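Long-range contact in major exported protein (Pseudomonas aeruginosa, PDB 3HE1), which is a secreted Hcp-family protein, probably a hexameric ring-forming component of the type VI secretion system: residues 40-45 with 57-62. Sequence-based numbering, arbitrary orientation.
Sequences TAGAFT and HEDQVM
Phe-44, directly after the type II turn Thr-40 to Ala-43, packs against the type I turn His-57 to Gln-60 that leads into strand 61-71 of the curled antiparallel Hcp beta-sheet. Its CB faces two carbonyl oxygens of the second turn, His-57 O at 3.2 Å and Gln-60 O at 3.1 Å. Because CG lies anti to the backbone N (chi1 -160°), the ring is carried on to selenomethionine Met-62: CD1 and CE1 meet Met-62 CB, CE1 at 3.4 Å, and CE1 and CZ both lie against Met-62 SE. The selenium stands 4.6 Å from the centroid of the Phe-44 ring, an oblique Met-aromatic contact. Tyr-28 of strand 27-33 adds an edge-to-face partner, tying the ring to the sheet.

Polar bonds fasten the backbones beside this apolar contact. Phe-44 N donates to Glu-58 O from above the carbonyl plane, and Phe-44 O in turn receives the CA-H of Glu-58 almost in line, at 172°. At the corner of the first turn, Gly-42 N donates to the anti lone pair of Asp-59 OD1, so a side chain of one turn holds the backbone of the other. Buried Thr-40 makes the reciprocal bond from side chain to backbone: its OG1 donates to Asp-59 O at 2.6 Å, tilted 33° from the carbonyl plane.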
loop_
_atom_site.group_PDB
_atom_site.type_symbol
_atom_site.label_atom_id
_atom_site.label_comp_id
_atom_site.label_asym_id
_atom_site.label_seq_id
_atom_site.Cartn_x
_atom_site.Cartn_y
_atom_site.Cartn_z
ATOM N N THR A 40 29.452 -17.861 11.250
ATOM C CA THR A 40 28.293 -18.648 10.865
ATOM C C THR A 40 28.506 -20.131 11.196
ATOM O O THR A 40 27.732 -20.985 10.775
ATOM C CB THR A 40 28.031 -18.492 9.360
ATOM O OG1 THR A 40 29.148 -19.022 8.638
ATOM C CG2 THR A 40 27.862 -17.015 8.992
ATOM N N ALA A 41 29.559 -20.426 11.954
ATOM C CA ALA A 41 29.898 -21.802 12.334
ATOM C C ALA A 41 28.827 -22.476 13.203
ATOM O O ALA A 41 28.503 -21.987 14.285
ATOM C CB ALA A 41 31.246 -21.831 13.056
ATOM N N GLY A 42 28.296 -23.606 12.736
ATOM C CA GLY A 42 27.267 -24.315 13.479
ATOM C C GLY A 42 25.976 -23.520 13.610
ATOM O O GLY A 42 25.128 -23.813 14.461
ATOM N N ALA A 43 25.831 -22.519 12.745
ATOM C CA ALA A 43 24.703 -21.599 12.783
ATOM C C ALA A 43 23.454 -22.049 12.009
ATOM O O ALA A 43 22.375 -21.498 12.228
ATOM C CB ALA A 43 25.143 -20.209 12.333
ATOM N N PHE A 44 23.582 -23.015 11.097
ATOM C CA PHE A 44 22.384 -23.652 10.523
ATOM C C PHE A 44 22.318 -25.114 10.950
ATOM O O PHE A 44 22.706 -26.028 10.204
ATOM C CB PHE A 44 22.284 -23.508 8.996
ATOM C CG PHE A 44 20.874 -23.708 8.448
ATOM C CD1 PHE A 44 19.865 -22.795 8.730
ATOM C CD2 PHE A 44 20.567 -24.799 7.645
ATOM C CE1 PHE A 44 18.582 -22.965 8.228
ATOM C CE2 PHE A 44 19.283 -24.973 7.140
ATOM C CZ PHE A 44 18.293 -24.053 7.430
ATOM N N THR A 45 21.826 -25.299 12.173
ATOM C CA THR A 45 21.781 -26.587 12.842
ATOM C C THR A 45 20.509 -26.636 13.680
ATOM O O THR A 45 19.866 -25.607 13.886
ATOM C CB THR A 45 23.011 -26.773 13.759
ATOM O OG1 THR A 45 22.979 -25.811 14.822
ATOM C CG2 THR A 45 24.301 -26.591 12.968
ATOM N N HIS A 57 24.287 -27.416 5.316
ATOM C CA HIS A 57 24.730 -26.029 5.364
ATOM C C HIS A 57 24.968 -25.587 6.792
ATOM O O HIS A 57 24.755 -24.431 7.142
ATOM C CB HIS A 57 23.728 -25.120 4.652
ATOM C CG HIS A 57 23.641 -25.377 3.179
ATOM N ND1 HIS A 57 22.681 -26.192 2.622
ATOM C CD2 HIS A 57 24.418 -24.953 2.152
ATOM C CE1 HIS A 57 22.860 -26.249 1.313
ATOM N NE2 HIS A 57 23.907 -25.505 1.003
ATOM N N GLU A 58 25.453 -26.532 7.594
ATOM C CA GLU A 58 25.598 -26.370 9.038
ATOM C C GLU A 58 26.472 -25.192 9.464
ATOM O O GLU A 58 26.306 -24.675 10.560
ATOM C CB GLU A 58 26.130 -27.668 9.668
ATOM C CG GLU A 58 25.133 -28.837 9.663
ATOM C CD GLU A 58 25.191 -29.701 8.397
ATOM O OE1 GLU A 58 25.971 -29.390 7.467
ATOM O OE2 GLU A 58 24.452 -30.710 8.341
ATOM N N ASP A 59 27.401 -24.768 8.610
ATOM C CA ASP A 59 28.306 -23.681 8.979
ATOM C C ASP A 59 27.981 -22.411 8.222
ATOM O O ASP A 59 28.817 -21.513 8.086
ATOM C CB ASP A 59 29.765 -24.079 8.771
ATOM C CG ASP A 59 30.147 -25.279 9.589
ATOM O OD1 ASP A 59 29.659 -25.379 10.737
ATOM O OD2 ASP A 59 30.912 -26.127 9.076
ATOM N N GLN A 60 26.750 -22.350 7.736
ATOM C CA GLN A 60 26.227 -21.137 7.137
ATOM C C GLN A 60 24.958 -20.675 7.836
ATOM O O GLN A 60 24.464 -21.294 8.782
ATOM C CB GLN A 60 25.922 -21.347 5.651
ATOM C CG GLN A 60 27.135 -21.359 4.740
ATOM C CD GLN A 60 26.838 -22.030 3.414
ATOM O OE1 GLN A 60 27.166 -21.504 2.351
ATOM N NE2 GLN A 60 26.199 -23.196 3.470
ATOM N N VAL A 61 24.436 -19.574 7.328
ATOM C CA VAL A 61 23.175 -19.027 7.772
ATOM C C VAL A 61 22.202 -18.982 6.587
ATOM O O VAL A 61 22.597 -18.727 5.452
ATOM C CB VAL A 61 23.393 -17.627 8.394
ATOM C CG1 VAL A 61 24.815 -17.150 8.126
ATOM C CG2 VAL A 61 22.375 -16.629 7.872
HETATM N N MSE A 62 20.931 -19.244 6.872
HETATM C CA MSE A 62 19.857 -19.273 5.884
HETATM C C MSE A 62 19.368 -17.867 5.520
HETATM O O MSE A 62 18.630 -17.240 6.286
HETATM C CB MSE A 62 18.690 -20.041 6.491
HETATM C CG MSE A 62 17.789 -20.738 5.511
HETATM SE SE MSE A 62 16.167 -21.134 6.484
HETATM C CE MSE A 62 15.727 -19.293 7.003
HETATM O O HOH W 1 20.545 -19.508 10.125
#